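Local coordinates for BF1531-like N-terminal domain-containing protein (Bacteroides fragilis, PDB 3SLR) that is of unknown function but binds magnesium in a phosphatase-like domain and probably hydrolyses ester bonds, at residues L9-Q15 with K41-L46; L35-I40 with L203-S207. All blocks are in the same frame, centred on the assembly; numbering follows the deposited sequence.

Contact 1: residues L9-Q15 with K41-L46; sequences LKRATKQ and KGEGIL
Leu-9 and Leu-46 share one first torsion, CG set anti to the carbonyl carbon (chi1 -65° and -69°), and this carries a methyl of each into the seam between helix 6-12 and helix 34-46. The N-terminal helix here lies on the first helix of the alpha/beta domain with a five-stranded parallel sheet, in line with its SGNH-hydrolase-like family. Leu-9 CD2 rests against Leu-46 CD1 at 3.8 Å and also sits over the backbone N of Glu-43. Three residues on, about one helical turn later, Ala-12 CB reaches Leu-46 CG at 3.7 Å, so Leu-46 is touched by both.

The backbones come closest at Gly-42, where the helix presents no side chain. Gly-42 CA lies 3.3 Å from Leu-9 O, with an angle of 147° at the hydrogen, a CA-H...O contact. Thr-13 CG2 packs beside Leu-9 O on the same side of the glycine, 3.5 Å from Gly-42 N. Thr-13 OG1 turns back instead to Lys-10 O at 2.6 Å, lying in the carbonyl plane on a lone pair. That bond holds the first torsion of the threonine, which leaves CG2 facing Gly-42. Lys-10 O also accepts from Thr-13 N.

A type I beta turn from Ala-12 to Gln-15 brings the Gln-15 amide to the rim, where its chain crosses Leu-46 at about a right angle and runs past Ile-45 in the opposite sense. The carboxylate of Glu-43 is directed elsewhere, forming a salt bridge with Arg-47 through OE2. On the turn side, Ile-45 CD1 packs 3.4 Å from Ala-12 O and 3.7 Å from Thr-13 CA.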
ATOM      1  N   LEU A   9     -16.442   0.890  -7.268  1.00 21.05           N
ATOM      2  CA  LEU A   9     -16.227  -0.460  -6.745  1.00 19.75           C
ATOM      3  C   LEU A   9     -17.521  -1.263  -6.726  1.00 22.31           C
ATOM      4  O   LEU A   9     -17.553  -2.426  -7.146  1.00 21.44           O
ATOM      5  CB  LEU A   9     -15.599  -0.409  -5.347  1.00 17.69           C
ATOM      6  CG  LEU A   9     -14.189   0.184  -5.292  1.00 19.19           C
ATOM      7  CD1 LEU A   9     -13.649   0.124  -3.862  1.00 15.72           C
ATOM      8  CD2 LEU A   9     -13.259  -0.563  -6.245  1.00 19.78           C
ATOM      9  N   LYS A  10     -18.596  -0.642  -6.253  1.00 20.67           N
ATOM     10  CA  LYS A  10     -19.886  -1.324  -6.202  1.00 23.43           C
ATOM     11  C   LYS A  10     -20.394  -1.657  -7.606  1.00 25.00           C
ATOM     12  O   LYS A  10     -20.920  -2.749  -7.845  1.00 25.64           O
ATOM     13  CB  LYS A  10     -20.908  -0.480  -5.448  1.00 23.33           C
ATOM     14  CG  LYS A  10     -22.280  -1.122  -5.342  1.00 25.57           C
ATOM     15  CD  LYS A  10     -23.166  -0.312  -4.414  1.00 32.09           C
ATOM     16  CE  LYS A  10     -24.516  -0.975  -4.213  1.00 37.66           C
ATOM     17  NZ  LYS A  10     -25.347  -0.178  -3.267  1.00 37.24           N
ATOM     18  N   ARG A  11     -20.241  -0.712  -8.529  1.00 22.86           N
ATOM     19  CA  ARG A  11     -20.623  -0.937  -9.922  1.00 25.47           C
ATOM     20  C   ARG A  11     -19.870  -2.124 -10.509  1.00 28.53           C
ATOM     21  O   ARG A  11     -20.440  -2.918 -11.259  1.00 27.61           O
ATOM     22  CB  ARG A  11     -20.347   0.312 -10.761  1.00 28.91           C
ATOM     23  CG  ARG A  11     -20.689   0.182 -12.233  1.00 37.11           C
ATOM     24  CD  ARG A  11     -20.194   1.399 -13.000  1.00 40.74           C
ATOM     25  NE  ARG A  11     -18.731   1.482 -13.021  1.00 45.40           N
ATOM     26  CZ  ARG A  11     -18.040   2.614 -13.148  1.00 44.60           C
ATOM     27  NH1 ARG A  11     -18.674   3.775 -13.259  1.00 50.20           N
ATOM     28  NH2 ARG A  11     -16.712   2.589 -13.159  1.00 46.44           N
ATOM     29  N   ALA A  12     -18.588  -2.245 -10.178  1.00 24.59           N
ATOM     30  CA  ALA A  12     -17.786  -3.352 -10.692  1.00 25.88           C
ATOM     31  C   ALA A  12     -18.292  -4.722 -10.226  1.00 27.45           C
ATOM     32  O   ALA A  12     -18.092  -5.729 -10.916  1.00 30.13           O
ATOM     33  CB  ALA A  12     -16.304  -3.169 -10.339  1.00 24.82           C
ATOM     34  N   THR A  13     -18.952  -4.777  -9.072  1.00 23.91           N
ATOM     35  CA  THR A  13     -19.438  -6.064  -8.566  1.00 26.20           C
ATOM     36  C   THR A  13     -20.547  -6.627  -9.455  1.00 30.37           C
ATOM     37  O   THR A  13     -20.931  -7.792  -9.325  1.00 31.59           O
ATOM     38  CB  THR A  13     -19.926  -6.006  -7.095  1.00 23.73           C
ATOM     39  OG1 THR A  13     -21.125  -5.227  -7.003  1.00 24.96           O
ATOM     40  CG2 THR A  13     -18.856  -5.420  -6.184  1.00 22.50           C
ATOM     41  N   LYS A  14     -21.052  -5.792 -10.358  1.00 30.82           N
ATOM     42  CA  LYS A  14     -22.120  -6.190 -11.274  1.00 36.01           C
ATOM     43  C   LYS A  14     -21.569  -6.655 -12.620  1.00 35.88           C
ATOM     44  O   LYS A  14     -22.314  -7.173 -13.456  1.00 45.80           O
ATOM     45  CB  LYS A  14     -23.081  -5.022 -11.500  1.00 37.43           C
ATOM     46  CG  LYS A  14     -23.664  -4.421 -10.231  1.00 38.40           C
ATOM     47  CD  LYS A  14     -25.012  -5.023  -9.898  1.00 43.44           C
ATOM     48  CE  LYS A  14     -25.747  -4.190  -8.857  1.00 46.40           C
ATOM     49  NZ  LYS A  14     -25.109  -4.275  -7.512  1.00 51.12           N
ATOM     50  N   GLN A  15     -20.268  -6.467 -12.832  1.00 37.66           N
ATOM     51  CA  GLN A  15     -19.621  -6.820 -14.098  1.00 38.74           C
ATOM     52  C   GLN A  15     -19.673  -8.314 -14.395  1.00 41.93           C
ATOM     53  O   GLN A  15     -19.858  -9.131 -13.488  1.00 35.90           O
ATOM     54  CB  GLN A  15     -18.158  -6.357 -14.107  1.00 41.77           C
ATOM     55  CG  GLN A  15     -17.963  -4.864 -14.331  1.00 39.50           C
ATOM     56  CD  GLN A  15     -16.498  -4.468 -14.409  1.00 43.06           C
ATOM     57  OE1 GLN A  15     -15.626  -5.298 -14.682  1.00 47.37           O
ATOM     58  NE2 GLN A  15     -16.219  -3.192 -14.164  1.00 40.73           N
ATOM     59  N   LYS A  41     -14.694  -6.817  -2.891  1.00 16.67           N
ATOM     60  CA  LYS A  41     -15.119  -7.643  -4.014  1.00 18.10           C
ATOM     61  C   LYS A  41     -14.980  -6.872  -5.332  1.00 19.74           C
ATOM     62  O   LYS A  41     -14.416  -7.380  -6.304  1.00 19.04           O
ATOM     63  CB  LYS A  41     -16.554  -8.129  -3.792  1.00 18.52           C
ATOM     64  CG  LYS A  41     -17.075  -9.032  -4.904  1.00 22.19           C
ATOM     65  CD  LYS A  41     -18.407  -9.660  -4.495  1.00 28.75           C
ATOM     66  CE  LYS A  41     -18.909 -10.622  -5.560  1.00 35.54           C
ATOM     67  NZ  LYS A  41     -19.049  -9.934  -6.871  1.00 38.97           N
ATOM     68  N   GLY A  42     -15.473  -5.639  -5.352  1.00 17.04           N
ATOM     69  CA  GLY A  42     -15.363  -4.790  -6.526  1.00 17.17           C
ATOM     70  C   GLY A  42     -13.925  -4.440  -6.892  1.00 18.67           C
ATOM     71  O   GLY A  42     -13.557  -4.437  -8.068  1.00 20.10           O
ATOM     72  N   GLU A  43     -13.111  -4.128  -5.886  1.00 15.83           N
ATOM     73  CA  GLU A  43     -11.696  -3.844  -6.117  1.00 18.71           C
ATOM     74  C   GLU A  43     -11.012  -5.060  -6.750  1.00 20.52           C
ATOM     75  O   GLU A  43     -10.231  -4.925  -7.692  1.00 17.59           O
ATOM     76  CB  GLU A  43     -11.007  -3.457  -4.801  1.00 17.17           C
ATOM     77  CG  GLU A  43      -9.554  -3.037  -4.959  1.00 15.54           C
ATOM     78  CD  GLU A  43      -9.387  -1.554  -5.244  1.00 19.46           C
ATOM     79  OE1 GLU A  43     -10.040  -0.733  -4.561  1.00 20.40           O
ATOM     80  OE2 GLU A  43      -8.587  -1.206  -6.137  1.00 21.78           O
ATOM     81  N   GLY A  44     -11.329  -6.250  -6.245  1.00 17.86           N
ATOM     82  CA  GLY A  44     -10.734  -7.468  -6.759  1.00 19.50           C
ATOM     83  C   GLY A  44     -11.094  -7.691  -8.222  1.00 20.78           C
ATOM     84  O   GLY A  44     -10.249  -8.075  -9.032  1.00 18.47           O
ATOM     85  N   ILE A  45     -12.348  -7.422  -8.561  1.00 20.35           N
ATOM     86  CA  ILE A  45     -12.812  -7.585  -9.940  1.00 20.48           C
ATOM     87  C   ILE A  45     -12.065  -6.634 -10.873  1.00 23.13           C
ATOM     88  O   ILE A  45     -11.645  -7.012 -11.967  1.00 22.87           O
ATOM     89  CB  ILE A  45     -14.332  -7.365 -10.038  1.00 24.56           C
ATOM     90  CG1 ILE A  45     -15.068  -8.498  -9.322  1.00 22.87           C
ATOM     91  CG2 ILE A  45     -14.774  -7.257 -11.488  1.00 26.05           C
ATOM     92  CD1 ILE A  45     -16.551  -8.298  -9.228  1.00 25.77           C
ATOM     93  N   LEU A  46     -11.882  -5.398 -10.429  1.00 20.35           N
ATOM     94  CA  LEU A  46     -11.125  -4.421 -11.194  1.00 20.51           C
ATOM     95  C   LEU A  46      -9.649  -4.790 -11.287  1.00 21.20           C
ATOM     96  O   LEU A  46      -8.928  -4.256 -12.131  1.00 25.73           O
ATOM     97  CB  LEU A  46     -11.299  -3.026 -10.597  1.00 22.38           C
ATOM     98  CG  LEU A  46     -12.705  -2.453 -10.761  1.00 24.50           C
ATOM     99  CD1 LEU A  46     -12.831  -1.163  -9.972  1.00 23.76           C
ATOM    100  CD2 LEU A  46     -13.039  -2.215 -12.228  1.00 26.87           C
TER

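Contact 2: residues L35-I40 with L203-S207; sequences LLATAI and LPIIS
Leu-203 points at helix 35-40 with its two methyls divided between neighbouring residues: CD1 meets Leu-35 CB at 3.8 Å, while CD2 lies 3.9 Å from Leu-36 CA. This is helix-to-helix packing in the alpha/beta domain, where helix 34-46, which follows the first strand of the parallel sheet, meets the start of helix 203-217. The short segments approach to 8.9 Å between axes and cross at -55°.

The Leu-35 and Leu-203 side chains are oblique to each other; Leu-203 CD1 lies against Leu-35 CB and also near Leu-35 CD1. Leu-36 and Ile-206 are likewise inclined. The Leu-36 chain leaves with CG anti to the backbone N (chi1 -180°), which extends CD1 to Ile-206 CG2 at 4.1 Å. The Ile-206 CB points into the contact, but the rest of that side chain leads away and also packs on Leu-173 and Ile-176 of helix 173-180.

Farther along, the interface narrows between small residues. Ala-39 CB and Ser-207 CB both point across and face each other at 3.7 Å, and the nearest backbone approach is here, with Ile-40 CA 4.8 Å from Ser-207 CA. The small side chains of Ala-39 and Ser-207 are consistent with the close approach at this end. Ser-207 OG is probably hydrogen-bonded to Glu-43 OE1, one turn on from Ala-39, which gives this buried hydroxyl a polar partner. Leu-9 of helix 6-12 adds an apolar cover, touching both Ala-39 and Ser-207. Ser-207 CB also packs on backbone, 3.5 Å from Ala-39 O.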
ATOM      1  N   LEU A  35     -20.224  -2.849   3.684  1.00 16.79           N
ATOM      2  CA  LEU A  35     -19.673  -1.982   2.653  1.00 20.10           C
ATOM      3  C   LEU A  35     -18.235  -2.364   2.329  1.00 18.71           C
ATOM      4  O   LEU A  35     -17.811  -2.314   1.175  1.00 17.63           O
ATOM      5  CB  LEU A  35     -19.757  -0.515   3.067  1.00 23.62           C
ATOM      6  CG  LEU A  35     -21.171   0.023   3.261  1.00 22.27           C
ATOM      7  CD1 LEU A  35     -21.128   1.538   3.426  1.00 23.23           C
ATOM      8  CD2 LEU A  35     -22.053  -0.366   2.096  1.00 24.55           C
ATOM      9  N   LEU A  36     -17.479  -2.746   3.353  1.00 18.63           N
ATOM     10  CA  LEU A  36     -16.100  -3.175   3.139  1.00 16.85           C
ATOM     11  C   LEU A  36     -16.066  -4.431   2.265  1.00 17.34           C
ATOM     12  O   LEU A  36     -15.209  -4.572   1.392  1.00 17.52           O
ATOM     13  CB  LEU A  36     -15.394  -3.430   4.474  1.00 17.06           C
ATOM     14  CG  LEU A  36     -13.930  -3.887   4.445  1.00 17.69           C
ATOM     15  CD1 LEU A  36     -13.047  -2.890   3.711  1.00 16.84           C
ATOM     16  CD2 LEU A  36     -13.422  -4.128   5.862  1.00 14.78           C
ATOM     17  N   ALA A  37     -17.018  -5.331   2.485  1.00 15.03           N
ATOM     18  CA  ALA A  37     -17.139  -6.527   1.639  1.00 16.73           C
ATOM     19  C   ALA A  37     -17.359  -6.162   0.174  1.00 18.18           C
ATOM     20  O   ALA A  37     -16.679  -6.684  -0.721  1.00 16.68           O
ATOM     21  CB  ALA A  37     -18.261  -7.425   2.137  1.00 19.34           C
ATOM     22  N   THR A  38     -18.310  -5.265  -0.069  1.00 17.33           N
ATOM     23  CA  THR A  38     -18.583  -4.799  -1.420  1.00 17.52           C
ATOM     24  C   THR A  38     -17.341  -4.171  -2.042  1.00 18.29           C
ATOM     25  O   THR A  38     -16.972  -4.477  -3.177  1.00 16.49           O
ATOM     26  CB  THR A  38     -19.734  -3.790  -1.429  1.00 18.63           C
ATOM     27  OG1 THR A  38     -20.938  -4.445  -1.019  1.00 22.50           O
ATOM     28  CG2 THR A  38     -19.935  -3.226  -2.824  1.00 20.43           C
ATOM     29  N   ALA A  39     -16.683  -3.299  -1.282  1.00 16.94           N
ATOM     30  CA  ALA A  39     -15.481  -2.627  -1.761  1.00 14.14           C
ATOM     31  C   ALA A  39     -14.372  -3.606  -2.115  1.00 16.37           C
ATOM     32  O   ALA A  39     -13.754  -3.497  -3.165  1.00 15.08           O
ATOM     33  CB  ALA A  39     -14.992  -1.615  -0.732  1.00 14.76           C
ATOM     34  N   ILE A  40     -14.112  -4.569  -1.239  1.00 15.73           N
ATOM     35  CA  ILE A  40     -13.097  -5.588  -1.534  1.00 14.99           C
ATOM     36  C   ILE A  40     -13.433  -6.416  -2.778  1.00 16.90           C
ATOM     37  O   ILE A  40     -12.565  -6.688  -3.622  1.00 15.33           O
ATOM     38  CB  ILE A  40     -12.880  -6.531  -0.334  1.00 16.26           C
ATOM     39  CG1 ILE A  40     -12.134  -5.774   0.768  1.00 18.99           C
ATOM     40  CG2 ILE A  40     -12.100  -7.785  -0.770  1.00 15.02           C
ATOM     41  CD1 ILE A  40     -12.075  -6.486   2.099  1.00 20.27           C
ATOM     42  N   LEU A 203     -13.024   3.867   2.600  1.00 19.55           N
ATOM     43  CA  LEU A 203     -13.326   2.509   2.142  1.00 16.16           C
ATOM     44  C   LEU A 203     -12.510   2.052   0.924  1.00 17.80           C
ATOM     45  O   LEU A 203     -11.915   0.980   0.957  1.00 18.42           O
ATOM     46  CB  LEU A 203     -14.830   2.313   1.903  1.00 18.32           C
ATOM     47  CG  LEU A 203     -15.710   2.046   3.125  1.00 25.09           C
ATOM     48  CD1 LEU A 203     -17.170   2.312   2.784  1.00 26.87           C
ATOM     49  CD2 LEU A 203     -15.520   0.615   3.632  1.00 21.35           C
ATOM     50  N   PRO A 204     -12.456   2.869  -0.146  1.00 17.17           N
ATOM     51  CA  PRO A 204     -11.684   2.451  -1.327  1.00 14.61           C
ATOM     52  C   PRO A 204     -10.181   2.411  -1.076  1.00 15.51           C
ATOM     53  O   PRO A 204      -9.470   1.697  -1.778  1.00 17.17           O
ATOM     54  CB  PRO A 204     -11.981   3.540  -2.361  1.00 19.77           C
ATOM     55  CG  PRO A 204     -13.087   4.343  -1.822  1.00 21.57           C
ATOM     56  CD  PRO A 204     -13.151   4.149  -0.351  1.00 19.66           C
ATOM     57  N   ILE A 205      -9.689   3.198  -0.118  1.00 16.91           N
ATOM     58  CA  ILE A 205      -8.283   3.124   0.239  1.00 14.56           C
ATOM     59  C   ILE A 205      -7.969   1.764   0.846  1.00 14.73           C
ATOM     60  O   ILE A 205      -7.000   1.118   0.469  1.00 17.25           O
ATOM     61  CB  ILE A 205      -7.876   4.231   1.235  1.00 16.34           C
ATOM     62  CG1 ILE A 205      -7.984   5.603   0.558  1.00 17.92           C
ATOM     63  CG2 ILE A 205      -6.475   3.967   1.754  1.00 19.28           C
ATOM     64  CD1 ILE A 205      -7.874   6.796   1.521  1.00 20.02           C
ATOM     65  N   ILE A 206      -8.802   1.320   1.776  1.00 14.18           N
ATOM     66  CA  ILE A 206      -8.578   0.034   2.415  1.00 12.96           C
ATOM     67  C   ILE A 206      -8.786  -1.150   1.447  1.00 14.15           C
ATOM     68  O   ILE A 206      -8.018  -2.111   1.472  1.00 15.15           O
ATOM     69  CB  ILE A 206      -9.438  -0.130   3.694  1.00 13.63           C
ATOM     70  CG1 ILE A 206      -9.088   0.958   4.715  1.00 15.35           C
ATOM     71  CG2 ILE A 206      -9.254  -1.522   4.285  1.00 16.72           C
ATOM     72  CD1 ILE A 206      -7.612   1.279   4.782  1.00 18.31           C
ATOM     73  N   SER A 207      -9.794  -1.085   0.585  1.00 14.82           N
ATOM     74  CA  SER A 207      -9.990  -2.177  -0.365  1.00 14.46           C
ATOM     75  C   SER A 207      -8.797  -2.283  -1.311  1.00 15.16           C
ATOM     76  O   SER A 207      -8.343  -3.380  -1.633  1.00 17.35           O
ATOM     77  CB  SER A 207     -11.316  -2.053  -1.145  1.00 18.61           C
ATOM     78  OG  SER A 207     -11.432  -0.814  -1.827  1.00 18.27           O
TER

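Overall arrangement
Contact 1 and contact 2 are centred 10 Å apart and share helix 34-46: its early part, 35-40, meets helix 203-217, and its later part, 41-46, meets helix 6-12. Along the chain the segments alternate, in the order 9-15, 35-40, 41-46, 203-207. The two contacts touch directly, joined by the Glu-43 to Ser-207 pair. One helix thus ties the N-terminal helix and helix 203-217, whose segment is 163 residues from 35-40 in the chain, into a three-helix cluster of the domain with the five-stranded sheet, away from the magnesium site, which is built by Asp-228, Asp-230 and Asp-336 of the phosphatase domain.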